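Local coordinates for ABC transporter, periplasmic substrate-binding protein (Vibrio cholerae O1 biovar eltor, PDB 1TWY) that probably captures phosphate in the periplasm as the substrate-binding receptor of an ABC-type phosphate transporter, at residues 29-35 against 77-83; 40-45 against 267-273; 124-129 against 175-179; 187-191 against 204-210. All coordinates share one frame; numbering follows the deposited sequence.

Contact 1 (29-35 against 77-83); sequences EITISGS and ADIAMTS. With PO4 (phosphate ion), chain I.
The carboxylate of Asp78 is the flat side-chain group that reaches across to residues 29-35: its OD2 accepts from Thr31 N at 3.0 Å on the anti lone pair and comes within 3.4 Å of Ile30 CA. Thr31 O is gripped twice within its carbonyl plane, by Asp78 N and by Ile79 N, Asp78 N being the closer at 2.9 Å. Beyond this the two strands run parallel, at 28°, through Ser33 N to Ile79 O, Met81 N to Ser33 O and Ser35 N to Met81 O; in the last bond the donor stands 46° out of the carbonyl plane. On one face Ile32 CD1 rests against Ile79 CG2 at 3.5 Å, brought there by a CG1 branch that extends opposite the backbone N (chi1 177°). In selenomethionine Met81, CG sits between the backbone N and the carbonyl carbon and the chain runs on extended, bringing SE to 4.0 Å from Ile32 CG1. On the other face Ser33 OG meets the methyl of Ala77. Where the strands end, Ser35 OG and Ser83 OG both donate to phosphate O1, at 2.6 and 2.7 Å, while Ser35 also caps the helix that follows through Val38 N. Thr36, Ser37 and Ser65 add further hydroxyls. An anion held by neutral hydroxyls at a helix N-terminus is consistent with a phosphate receptor, the helix end probably offsetting part of its charge.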
loop_
_atom_site.group_PDB
_atom_site.type_symbol
_atom_site.label_atom_id
_atom_site.label_comp_id
_atom_site.label_asym_id
_atom_site.label_seq_id
_atom_site.Cartn_x
_atom_site.Cartn_y
_atom_site.Cartn_z
ATOM N N GLU A 29 17.530 -19.290 12.605
ATOM C CA GLU A 29 17.184 -18.447 11.425
ATOM C C GLU A 29 15.645 -18.367 11.362
ATOM O O GLU A 29 15.018 -19.326 11.652
ATOM C CB GLU A 29 17.760 -19.058 10.148
ATOM C CG GLU A 29 18.835 -18.228 9.426
ATOM C CD GLU A 29 18.748 -18.250 7.880
ATOM O OE1 GLU A 29 18.263 -19.265 7.291
ATOM O OE2 GLU A 29 19.159 -17.236 7.233
ATOM N N ILE A 30 15.087 -17.191 11.063
ATOM C CA ILE A 30 13.656 -16.993 10.909
ATOM C C ILE A 30 13.574 -16.415 9.507
ATOM O O ILE A 30 14.324 -15.560 9.170
ATOM C CB ILE A 30 13.083 -15.951 11.928
ATOM C CG1 ILE A 30 13.036 -16.538 13.333
ATOM C CG2 ILE A 30 11.692 -15.575 11.620
ATOM C CD1 ILE A 30 12.851 -15.484 14.431
ATOM N N THR A 31 12.622 -16.863 8.733
ATOM C CA THR A 31 12.485 -16.368 7.342
ATOM C C THR A 31 11.125 -15.720 7.306
ATOM O O THR A 31 10.121 -16.373 7.613
ATOM C CB THR A 31 12.498 -17.521 6.407
ATOM O OG1 THR A 31 13.718 -18.253 6.561
ATOM C CG2 THR A 31 12.425 -17.072 4.913
ATOM N N ILE A 32 11.055 -14.428 6.967
ATOM C CA ILE A 32 9.784 -13.785 6.809
ATOM C C ILE A 32 9.713 -13.356 5.332
ATOM O O ILE A 32 10.568 -12.604 4.876
ATOM C CB ILE A 32 9.622 -12.588 7.849
ATOM C CG1 ILE A 32 8.321 -11.853 7.634
ATOM C CG2 ILE A 32 10.766 -11.609 7.800
ATOM C CD1 ILE A 32 7.858 -10.979 8.868
ATOM N N SER A 33 8.661 -13.760 4.649
ATOM C CA SER A 33 8.562 -13.631 3.196
ATOM C C SER A 33 7.317 -12.967 2.808
ATOM O O SER A 33 6.257 -13.232 3.361
ATOM C CB SER A 33 8.610 -15.048 2.609
ATOM O OG SER A 33 9.775 -15.673 3.170
ATOM N N GLY A 34 7.400 -12.194 1.712
ATOM C CA GLY A 34 6.219 -11.708 1.032
ATOM C C GLY A 34 6.376 -10.291 0.506
ATOM O O GLY A 34 7.377 -9.938 -0.099
ATOM N N SER A 35 5.380 -9.529 0.802
ATOM C CA SER A 35 5.250 -8.165 0.396
ATOM C C SER A 35 6.480 -7.316 0.426
ATOM O O SER A 35 7.142 -7.178 1.440
ATOM C CB SER A 35 4.116 -7.483 1.173
ATOM O OG SER A 35 4.100 -6.080 0.992
ATOM N N ALA A 77 8.759 -20.545 4.593
ATOM C CA ALA A 77 8.839 -19.338 5.413
ATOM C C ALA A 77 8.230 -19.600 6.801
ATOM O O ALA A 77 7.316 -20.386 6.895
ATOM C CB ALA A 77 8.043 -18.175 4.739
ATOM N N ASP A 78 8.723 -18.929 7.855
ATOM C CA ASP A 78 8.159 -18.963 9.169
ATOM C C ASP A 78 7.020 -17.964 9.338
ATOM O O ASP A 78 6.095 -18.190 10.120
ATOM C CB ASP A 78 9.202 -18.678 10.178
ATOM C CG ASP A 78 10.314 -19.676 10.153
ATOM O OD1 ASP A 78 10.047 -20.871 10.479
ATOM O OD2 ASP A 78 11.456 -19.360 9.823
ATOM N N ILE A 79 7.133 -16.837 8.606
ATOM C CA ILE A 79 6.203 -15.749 8.666
ATOM C C ILE A 79 5.901 -15.256 7.292
ATOM O O ILE A 79 6.827 -15.167 6.557
ATOM C CB ILE A 79 6.712 -14.571 9.614
ATOM C CG1 ILE A 79 7.102 -15.163 10.989
ATOM C CG2 ILE A 79 5.601 -13.547 9.755
ATOM C CD1 ILE A 79 7.805 -14.208 11.933
ATOM N N ALA A 80 4.688 -14.884 6.933
ATOM C CA ALA A 80 4.519 -14.178 5.681
ATOM C C ALA A 80 4.105 -12.722 6.012
ATOM O O ALA A 80 3.534 -12.396 7.048
ATOM C CB ALA A 80 3.549 -14.832 4.789
HETATM N N MSE A 81 4.311 -11.833 5.028
HETATM C CA MSE A 81 3.865 -10.500 5.172
HETATM C C MSE A 81 3.091 -10.146 3.856
HETATM O O MSE A 81 3.509 -10.558 2.769
HETATM C CB MSE A 81 5.038 -9.538 5.478
HETATM C CG MSE A 81 6.044 -9.512 4.510
HETATM SE SE MSE A 81 7.736 -8.642 5.310
HETATM C CE MSE A 81 8.635 -9.536 3.860
ATOM N N THR A 82 1.970 -9.478 3.987
ATOM C CA THR A 82 1.176 -9.065 2.834
ATOM C C THR A 82 0.838 -7.609 2.970
ATOM O O THR A 82 0.806 -7.061 4.016
ATOM C CB THR A 82 -0.148 -9.846 2.638
ATOM O OG1 THR A 82 -1.121 -9.515 3.657
ATOM C CG2 THR A 82 0.067 -11.351 2.641
ATOM N N SER A 83 0.551 -6.966 1.831
ATOM C CA SER A 83 -0.014 -5.650 1.781
ATOM C C SER A 83 -1.466 -5.565 1.323
ATOM O O SER A 83 -1.943 -4.539 0.766
ATOM C CB SER A 83 0.922 -4.811 0.938
ATOM O OG SER A 83 0.998 -5.431 -0.375
HETATM P P PO4 I . 3.564 -6.318 -2.655
HETATM O O1 PO4 I . 3.494 -5.370 -1.445
HETATM O O2 PO4 I . 3.006 -5.499 -3.950
HETATM O O3 PO4 I . 5.032 -6.798 -2.959
HETATM O O4 PO4 I . 2.657 -7.528 -2.595
#

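Contact 2 (40-45 against 267-273); sequences RIMDVL and LIVEYGY
Ile41 projects from helix 36-52 into a niche formed by Ile268, Tyr271 and Tyr273. Its CG1 extends opposite the backbone N (chi1 -170°), and the turn at chi2 of 59° brings CD1 to Tyr271, 3.8 Å from ring atom CG. The same side chain slides past Tyr273 in the opposite direction, CB lying 3.8 Å from CE2 of that ring, and crosses that of Ile268 at about a right angle. One turn further along the helix, Leu45 divides its two methyls between neighbours: CD2 reaches Leu267 CD1 at 4.0 Å, the two side chains running past each other in opposite senses, whereas CD1 lies 4.1 Å from Ile268 CG1, where the side chains again cross at about a right angle. Val44 completes the row, its CG2 approaching the phenol end of Tyr271 and its CG1 the CD2 methyl of Leu267. At the exposed margin the chain of Arg40, bent at chi3, carries NH1 to 3.6 Å from Tyr273 OH, with guanidinium and ring planes 62° apart. Behind the contact, Phe258 and Leu259 of helix 250-260 pack on Leu45, and Leu100 and Ala101 of strand 96-109 on Ile268. Both tyrosines are placed by the way helix 262-270 ends. Tyr271 is the first residue to leave helical angles, Gly272 follows with positive phi, and Tyr273 N to Ile268 O and Gly272 N to Val269 O close a Schellman motif, which turns the chain so that Tyr273 comes back against Ile41. The arrangement is helix-on-helix packing in a periplasmic-binding-protein fold, joining the first helix to the last.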
loop_
_atom_site.group_PDB
_atom_site.type_symbol
_atom_site.label_atom_id
_atom_site.label_comp_id
_atom_site.label_asym_id
_atom_site.label_seq_id
_atom_site.Cartn_x
_atom_site.Cartn_y
_atom_site.Cartn_z
ATOM N N ARG A 40 10.029 -3.006 3.304
ATOM C CA ARG A 40 10.692 -1.665 3.518
ATOM C C ARG A 40 10.759 -1.427 5.061
ATOM O O ARG A 40 11.821 -1.310 5.655
ATOM C CB ARG A 40 9.862 -0.570 2.819
ATOM C CG ARG A 40 9.817 -0.747 1.255
ATOM C CD ARG A 40 9.403 0.533 0.488
ATOM N NE ARG A 40 10.243 1.645 0.931
ATOM C CZ ARG A 40 9.799 2.807 1.397
ATOM N NH1 ARG A 40 8.491 3.060 1.510
ATOM N NH2 ARG A 40 10.681 3.728 1.761
ATOM N N ILE A 41 9.663 -1.617 5.760
ATOM C CA ILE A 41 9.707 -1.417 7.231
ATOM C C ILE A 41 10.222 -2.641 7.948
ATOM O O ILE A 41 10.921 -2.533 8.927
ATOM C CB ILE A 41 8.356 -0.915 7.755
ATOM C CG1 ILE A 41 8.408 -0.463 9.217
ATOM C CG2 ILE A 41 7.208 -1.979 7.618
ATOM C CD1 ILE A 41 9.458 0.741 9.508
HETATM N N MSE A 42 9.992 -3.842 7.371
HETATM C CA MSE A 42 10.480 -5.039 8.057
HETATM C C MSE A 42 11.981 -5.116 8.121
HETATM O O MSE A 42 12.551 -5.616 9.080
HETATM C CB MSE A 42 9.879 -6.367 7.497
HETATM C CG MSE A 42 10.177 -7.608 8.174
HETATM SE SE MSE A 42 9.333 -7.543 9.988
HETATM C CE MSE A 42 7.479 -7.282 9.522
ATOM N N ASP A 43 12.622 -4.593 7.067
ATOM C CA ASP A 43 14.068 -4.541 7.103
ATOM C C ASP A 43 14.622 -3.770 8.345
ATOM O O ASP A 43 15.526 -4.196 9.048
ATOM C CB ASP A 43 14.563 -3.822 5.861
ATOM C CG ASP A 43 14.647 -4.715 4.611
ATOM O OD1 ASP A 43 14.574 -5.979 4.705
ATOM O OD2 ASP A 43 14.584 -4.159 3.534
ATOM N N VAL A 44 13.991 -2.663 8.638
ATOM C CA VAL A 44 14.323 -1.934 9.890
ATOM C C VAL A 44 13.979 -2.676 11.174
ATOM O O VAL A 44 14.778 -2.710 12.121
ATOM C CB VAL A 44 13.594 -0.633 9.924
ATOM C CG1 VAL A 44 14.005 0.177 11.174
ATOM C CG2 VAL A 44 13.922 0.239 8.658
ATOM N N LEU A 45 12.833 -3.305 11.224
ATOM C CA LEU A 45 12.424 -4.006 12.433
ATOM C C LEU A 45 13.382 -5.157 12.698
ATOM O O LEU A 45 13.714 -5.462 13.826
ATOM C CB LEU A 45 10.965 -4.467 12.319
ATOM C CG LEU A 45 10.002 -3.318 12.164
ATOM C CD1 LEU A 45 8.640 -3.833 11.831
ATOM C CD2 LEU A 45 9.941 -2.530 13.563
ATOM N N LEU A 267 8.809 2.547 15.895
ATOM C CA LEU A 267 9.549 2.565 14.607
ATOM C C LEU A 267 8.586 2.607 13.458
ATOM O O LEU A 267 8.718 3.444 12.503
ATOM C CB LEU A 267 10.428 1.375 14.461
ATOM C CG LEU A 267 11.711 1.461 15.268
ATOM C CD1 LEU A 267 12.373 0.143 15.351
ATOM C CD2 LEU A 267 12.733 2.389 14.636
ATOM N N ILE A 268 7.553 1.804 13.530
ATOM C CA ILE A 268 6.498 1.784 12.464
ATOM C C ILE A 268 5.888 3.170 12.221
ATOM O O ILE A 268 5.826 3.624 11.072
ATOM C CB ILE A 268 5.474 0.692 12.726
ATOM C CG1 ILE A 268 6.157 -0.658 12.741
ATOM C CG2 ILE A 268 4.304 0.740 11.706
ATOM C CD1 ILE A 268 5.440 -1.750 13.446
ATOM N N VAL A 269 5.448 3.853 13.299
ATOM C CA VAL A 269 4.860 5.163 13.288
ATOM C C VAL A 269 5.829 6.223 12.733
ATOM O O VAL A 269 5.449 7.125 11.968
ATOM C CB VAL A 269 4.284 5.471 14.681
ATOM C CG1 VAL A 269 3.901 6.915 14.813
ATOM C CG2 VAL A 269 3.121 4.578 14.847
ATOM N N GLU A 270 7.055 6.149 13.186
ATOM C CA GLU A 270 7.994 7.135 12.795
ATOM C C GLU A 270 8.283 7.109 11.334
ATOM O O GLU A 270 8.593 8.165 10.765
ATOM C CB GLU A 270 9.279 7.147 13.631
ATOM C CG GLU A 270 10.372 6.188 13.382
ATOM C CD GLU A 270 11.590 6.567 14.242
ATOM O OE1 GLU A 270 12.045 7.774 14.153
ATOM O OE2 GLU A 270 12.150 5.593 14.891
ATOM N N TYR A 271 8.178 5.935 10.725
ATOM C CA TYR A 271 8.317 5.851 9.232
ATOM C C TYR A 271 7.071 6.200 8.420
ATOM O O TYR A 271 7.051 6.152 7.154
ATOM C CB TYR A 271 8.918 4.521 8.865
ATOM C CG TYR A 271 10.435 4.376 9.088
ATOM C CD1 TYR A 271 11.005 4.169 10.328
ATOM C CD2 TYR A 271 11.326 4.550 8.011
ATOM C CE1 TYR A 271 12.384 4.069 10.495
ATOM C CE2 TYR A 271 12.649 4.430 8.166
ATOM C CZ TYR A 271 13.201 4.177 9.399
ATOM O OH TYR A 271 14.547 4.107 9.606
ATOM N N GLY A 272 6.040 6.664 9.062
ATOM C CA GLY A 272 4.822 7.163 8.397
ATOM C C GLY A 272 3.765 6.120 8.224
ATOM O O GLY A 272 2.770 6.437 7.591
ATOM N N TYR A 273 3.854 4.953 8.907
ATOM C CA TYR A 273 2.758 4.016 8.789
ATOM C C TYR A 273 1.814 4.239 9.960
ATOM O O TYR A 273 2.176 4.952 10.912
ATOM C CB TYR A 273 3.225 2.587 8.711
ATOM C CG TYR A 273 4.204 2.374 7.595
ATOM C CD1 TYR A 273 3.765 2.278 6.323
ATOM C CD2 TYR A 273 5.532 2.365 7.833
ATOM C CE1 TYR A 273 4.630 2.106 5.313
ATOM C CE2 TYR A 273 6.445 2.202 6.802
ATOM C CZ TYR A 273 5.969 2.098 5.545
ATOM O OH TYR A 273 6.831 1.957 4.477
#

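Contact 3 (124-129 against 175-179); sequences YGIYKG and SDVAP
Lys128 and Asp176 cross obliquely, the lysine doubling back through bends at chi2, chi3 and chi4 so that, although its CB points away from residues 175-179, NZ ends 3.0 Å from Asp176 OD2. In this salt bridge OD2 is met from above, the ammonium standing 47° out of the carboxylate plane. On its way the lysine chain passes over Tyr124, with CG 3.5 Å above one face of the ring and offset toward its rim. Water 1, in the plane of the same ring at its edge, links Tyr124 OH to Asp176 OD2, and water 4 donates to OD1, so both carboxylate oxygens have a partner. The aspartate side chain lies about 5 Å from the bound magnesium ion, whose site includes Gly164 and Thr166.

Helix 120-128 ends in a Schellman motif at Gly129, which has positive phi, and the loop from strand 172-175 runs past this terminus. Ala178 N donates to Tyr127 O at 3.0 Å, and water 2 bridges that oxygen to Ala178 O. The side chains of Tyr127 and Val177 lie side by side and point the same way, the valine CG1 touching the ring edge at CD2 (4.0 Å) close to the ring plane. The Tyr127 hydroxyl is bonded to Val147 O, and Phe159 meets its ring edge-to-face. The methyl of Ala178 sits 3.5 Å from Lys128 O, against the final carbonyls of the helix.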
loop_
_atom_site.group_PDB
_atom_site.type_symbol
_atom_site.label_atom_id
_atom_site.label_comp_id
_atom_site.label_asym_id
_atom_site.label_seq_id
_atom_site.Cartn_x
_atom_site.Cartn_y
_atom_site.Cartn_z
ATOM N N TYR A 124 -12.683 6.469 -10.346
ATOM C CA TYR A 124 -12.707 5.304 -11.211
ATOM C C TYR A 124 -12.898 5.687 -12.661
ATOM O O TYR A 124 -12.184 5.240 -13.580
ATOM C CB TYR A 124 -13.831 4.350 -10.734
ATOM C CG TYR A 124 -14.043 3.159 -11.655
ATOM C CD1 TYR A 124 -13.308 1.974 -11.491
ATOM C CD2 TYR A 124 -14.965 3.187 -12.726
ATOM C CE1 TYR A 124 -13.481 0.864 -12.264
ATOM C CE2 TYR A 124 -15.119 2.124 -13.492
ATOM C CZ TYR A 124 -14.349 0.918 -13.312
ATOM O OH TYR A 124 -14.554 -0.194 -14.146
ATOM N N GLY A 125 -13.928 6.491 -12.900
ATOM C CA GLY A 125 -14.102 7.008 -14.235
ATOM C C GLY A 125 -13.018 7.750 -14.929
ATOM O O GLY A 125 -12.714 7.549 -16.146
ATOM N N ILE A 126 -12.277 8.526 -14.118
ATOM C CA ILE A 126 -11.092 9.166 -14.667
ATOM C C ILE A 126 -9.966 8.183 -15.074
ATOM O O ILE A 126 -9.461 8.181 -16.182
ATOM C CB ILE A 126 -10.569 10.187 -13.594
ATOM C CG1 ILE A 126 -11.491 11.411 -13.528
ATOM C CG2 ILE A 126 -9.097 10.629 -13.912
ATOM C CD1 ILE A 126 -11.310 12.241 -12.338
ATOM N N TYR A 127 -9.664 7.235 -14.192
ATOM C CA TYR A 127 -8.634 6.226 -14.469
ATOM C C TYR A 127 -9.033 5.271 -15.566
ATOM O O TYR A 127 -8.183 4.776 -16.264
ATOM C CB TYR A 127 -8.118 5.527 -13.177
ATOM C CG TYR A 127 -7.011 6.370 -12.582
ATOM C CD1 TYR A 127 -7.280 7.473 -11.816
ATOM C CD2 TYR A 127 -5.720 6.031 -12.788
ATOM C CE1 TYR A 127 -6.272 8.301 -11.348
ATOM C CE2 TYR A 127 -4.683 6.822 -12.252
ATOM C CZ TYR A 127 -4.942 7.903 -11.594
ATOM O OH TYR A 127 -3.931 8.776 -11.104
ATOM N N LYS A 128 -10.362 5.098 -15.803
ATOM C CA LYS A 128 -10.798 4.271 -16.903
ATOM C C LYS A 128 -10.786 4.965 -18.229
ATOM O O LYS A 128 -10.885 4.276 -19.229
ATOM C CB LYS A 128 -12.234 3.787 -16.716
ATOM C CG LYS A 128 -12.392 2.670 -15.759
ATOM C CD LYS A 128 -12.046 1.304 -16.307
ATOM C CE LYS A 128 -13.141 0.706 -17.235
ATOM N NZ LYS A 128 -12.486 -0.162 -18.250
ATOM N N GLY A 129 -10.696 6.256 -18.258
ATOM C CA GLY A 129 -10.702 7.056 -19.424
ATOM C C GLY A 129 -12.149 7.414 -19.833
ATOM O O GLY A 129 -12.327 8.018 -20.908
ATOM N N SER A 175 -4.302 -4.910 -15.243
ATOM C CA SER A 175 -4.687 -3.526 -15.051
ATOM C C SER A 175 -5.750 -3.095 -16.078
ATOM O O SER A 175 -5.605 -3.334 -17.278
ATOM C CB SER A 175 -3.471 -2.581 -15.180
ATOM O OG SER A 175 -3.853 -1.249 -15.091
ATOM N N ASP A 176 -6.743 -2.346 -15.581
ATOM C CA ASP A 176 -7.862 -1.889 -16.435
ATOM C C ASP A 176 -7.832 -0.356 -16.558
ATOM O O ASP A 176 -8.781 0.295 -17.047
ATOM C CB ASP A 176 -9.159 -2.308 -15.809
ATOM C CG ASP A 176 -10.342 -2.345 -16.807
ATOM O OD1 ASP A 176 -10.153 -2.496 -18.013
ATOM O OD2 ASP A 176 -11.451 -2.220 -16.333
ATOM N N VAL A 177 -6.720 0.251 -16.200
ATOM C CA VAL A 177 -6.490 1.673 -16.379
ATOM C C VAL A 177 -6.246 1.910 -17.845
ATOM O O VAL A 177 -5.531 1.176 -18.535
ATOM C CB VAL A 177 -5.236 2.168 -15.544
ATOM C CG1 VAL A 177 -4.868 3.543 -15.751
ATOM C CG2 VAL A 177 -5.574 2.041 -14.093
ATOM N N ALA A 178 -6.849 2.949 -18.287
ATOM C CA ALA A 178 -6.714 3.310 -19.703
ATOM C C ALA A 178 -5.267 3.459 -20.115
ATOM O O ALA A 178 -4.526 4.105 -19.469
ATOM C CB ALA A 178 -7.441 4.551 -19.934
ATOM N N PRO A 179 -4.826 2.873 -21.192
ATOM C CA PRO A 179 -3.395 2.866 -21.457
ATOM C C PRO A 179 -2.896 4.235 -21.979
ATOM O O PRO A 179 -1.715 4.372 -22.189
ATOM C CB PRO A 179 -3.230 1.757 -22.525
ATOM C CG PRO A 179 -4.485 1.784 -23.236
ATOM C CD PRO A 179 -5.572 2.082 -22.187
HETATM O O HOH W 1 -12.591 -1.924 -13.920
HETATM O O HOH W 2 -5.919 6.182 -17.864
HETATM O O HOH W 3 -9.840 1.077 -19.218
HETATM O O HOH W 4 -11.962 -3.048 -19.731
#

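Contact 4 (187-191 against 204-210); sequences NSMMK and ISIGSVD
Lys191, Ile204 and Asn187 supply most of the buried surface. The lysine leaves helix 187-196 extended as far as CD and then bends at chi3 (-75°), which carries NZ to two oxygens of the 204-210 segment: Ser208 O at 2.7 Å, approached in the carbonyl plane, and Asp210 OD2 at 2.9 Å. The second is a salt bridge in which NZ stands 70° out of the carboxylate plane; the other oxygen, OD1, is bonded to Ser212. Lower down, the Lys191 side chain crosses that of Ile204 at about a right angle.

Ile204, penultimate in strand 200-205, touches Lys191 CG with CD1, Met190 with CG2 and Asn187 OD1 with CB. Its CG2 presses on CG of selenomethionine Met190 at 3.4 Å, tighter than usual for two carbons. Helix 187-196 is the connection of a beta-alpha-beta crossover from strand 182-184 to strand 200-205, with strand 145-149 lying between the two in the mixed sheet.

At the start of the helix the amide of Asn187 pairs with Ser205 through both its ends. ND2 donates to Ser205 OG at 3.0 Å, while OD1 receives Ser205 N at 3.2 Å from well above the carbonyl plane, which together fix the amide's rotation. Its CB and CG also lean on Ser208, whose OG and N both donate to Ser205 O, shaping the 3-10 turn at residues 206-208.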
loop_
_atom_site.group_PDB
_atom_site.type_symbol
_atom_site.label_atom_id
_atom_site.label_comp_id
_atom_site.label_asym_id
_atom_site.label_seq_id
_atom_site.Cartn_x
_atom_site.Cartn_y
_atom_site.Cartn_z
ATOM N N ASN A 187 7.406 8.254 -6.208
ATOM C CA ASN A 187 6.652 9.312 -5.608
ATOM C C ASN A 187 7.198 10.654 -5.946
ATOM O O ASN A 187 6.475 11.619 -6.169
ATOM C CB ASN A 187 6.589 9.154 -4.085
ATOM C CG ASN A 187 5.737 7.999 -3.642
ATOM O OD1 ASN A 187 4.578 7.814 -4.117
ATOM N ND2 ASN A 187 6.250 7.293 -2.584
ATOM N N SER A 188 8.562 10.770 -5.954
ATOM C CA SER A 188 9.162 12.026 -6.204
ATOM C C SER A 188 8.823 12.591 -7.604
ATOM O O SER A 188 8.522 13.756 -7.770
ATOM C CB SER A 188 10.668 11.825 -6.048
ATOM O OG SER A 188 11.010 11.953 -4.704
HETATM N N MSE A 189 8.876 11.663 -8.530
HETATM C CA MSE A 189 8.718 12.030 -9.963
HETATM C C MSE A 189 7.202 12.300 -10.138
HETATM O O MSE A 189 6.822 13.172 -10.873
HETATM C CB MSE A 189 9.207 10.960 -10.924
HETATM C CG MSE A 189 9.062 11.364 -12.362
HETATM SE SE MSE A 189 9.764 9.986 -13.514
HETATM C CE MSE A 189 9.240 10.734 -15.098
HETATM N N MSE A 190 6.337 11.583 -9.452
HETATM C CA MSE A 190 4.918 11.863 -9.497
HETATM C C MSE A 190 4.610 13.272 -9.037
HETATM O O MSE A 190 3.820 13.971 -9.647
HETATM C CB MSE A 190 4.155 10.858 -8.652
HETATM C CG MSE A 190 2.706 11.090 -8.517
HETATM SE SE MSE A 190 1.761 10.633 -10.178
HETATM C CE MSE A 190 1.671 8.983 -10.131
ATOM N N LYS A 191 5.123 13.663 -7.852
ATOM C CA LYS A 191 4.923 14.991 -7.397
ATOM C C LYS A 191 5.483 16.056 -8.347
ATOM O O LYS A 191 4.771 16.982 -8.556
ATOM C CB LYS A 191 5.502 15.185 -6.032
ATOM C CG LYS A 191 4.812 14.349 -4.955
ATOM C CD LYS A 191 5.406 14.593 -3.465
ATOM C CE LYS A 191 6.739 13.930 -3.308
ATOM N NZ LYS A 191 7.320 14.330 -1.903
ATOM N N ILE A 204 0.126 9.009 -4.658
ATOM C CA ILE A 204 1.425 8.848 -3.973
ATOM C C ILE A 204 1.155 8.287 -2.587
ATOM O O ILE A 204 0.060 8.365 -2.024
ATOM C CB ILE A 204 2.150 10.167 -3.788
ATOM C CG1 ILE A 204 1.349 11.245 -2.978
ATOM C CG2 ILE A 204 2.634 10.800 -5.138
ATOM C CD1 ILE A 204 2.233 12.548 -2.807
ATOM N N SER A 205 2.163 7.650 -2.022
ATOM C CA SER A 205 2.104 7.267 -0.612
ATOM C C SER A 205 1.808 8.498 0.272
ATOM O O SER A 205 2.322 9.589 0.058
ATOM C CB SER A 205 3.457 6.704 -0.159
ATOM O OG SER A 205 4.091 5.862 -1.143
ATOM N N ILE A 206 0.923 8.330 1.274
ATOM C CA ILE A 206 0.443 9.447 2.016
ATOM C C ILE A 206 1.557 10.194 2.754
ATOM O O ILE A 206 1.543 11.436 2.819
ATOM C CB ILE A 206 -0.694 8.957 2.974
ATOM C CG1 ILE A 206 -1.416 10.139 3.529
ATOM C CG2 ILE A 206 -0.090 8.024 4.120
ATOM C CD1 ILE A 206 -2.745 9.745 4.065
ATOM N N GLY A 207 2.583 9.449 3.138
ATOM C CA GLY A 207 3.774 10.011 3.784
ATOM C C GLY A 207 4.612 10.899 2.907
ATOM O O GLY A 207 5.300 11.796 3.417
ATOM N N SER A 208 4.505 10.721 1.585
ATOM C CA SER A 208 5.270 11.531 0.628
ATOM C C SER A 208 4.629 12.827 0.328
ATOM O O SER A 208 5.235 13.645 -0.332
ATOM C CB SER A 208 5.561 10.723 -0.624
ATOM O OG SER A 208 4.409 10.520 -1.310
ATOM N N VAL A 209 3.381 13.102 0.763
ATOM C CA VAL A 209 2.768 14.376 0.547
ATOM C C VAL A 209 3.587 15.540 0.999
ATOM O O VAL A 209 4.068 15.516 2.158
ATOM C CB VAL A 209 1.378 14.509 1.185
ATOM C CG1 VAL A 209 0.776 15.929 1.003
ATOM C CG2 VAL A 209 0.421 13.479 0.513
ATOM N N ASP A 210 3.777 16.517 0.156
ATOM C CA ASP A 210 4.413 17.779 0.590
ATOM C C ASP A 210 3.761 18.943 -0.066
ATOM O O ASP A 210 2.724 18.771 -0.753
ATOM C CB ASP A 210 5.949 17.684 0.390
ATOM C CG ASP A 210 6.368 17.658 -1.053
ATOM O OD1 ASP A 210 5.603 18.101 -1.939
ATOM O OD2 ASP A 210 7.505 17.212 -1.382
#

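Contacts 1 and 2 adjoin, with centres 16 Å apart: strand 29-34 runs directly into helix 36-52, whose Met42 packs on Ile32 and Met81. The centre of contact 4 is 17 Å from that of contact 2 and 20 Å from that of contact 3, whereas contact 3 is centred more than 30 Å from contacts 1 and 2. Along the chain, contact 1 closes before contacts 3 and 4 open in turn, while contact 2 spans both. Contacts 1 and 4 reach the same mixed sheet. This layout is consistent with two-lobed periplasmic binding proteins, contact 2 probably returning the chain's end to the lobe where it began, the one carrying contact 1 and its phosphate.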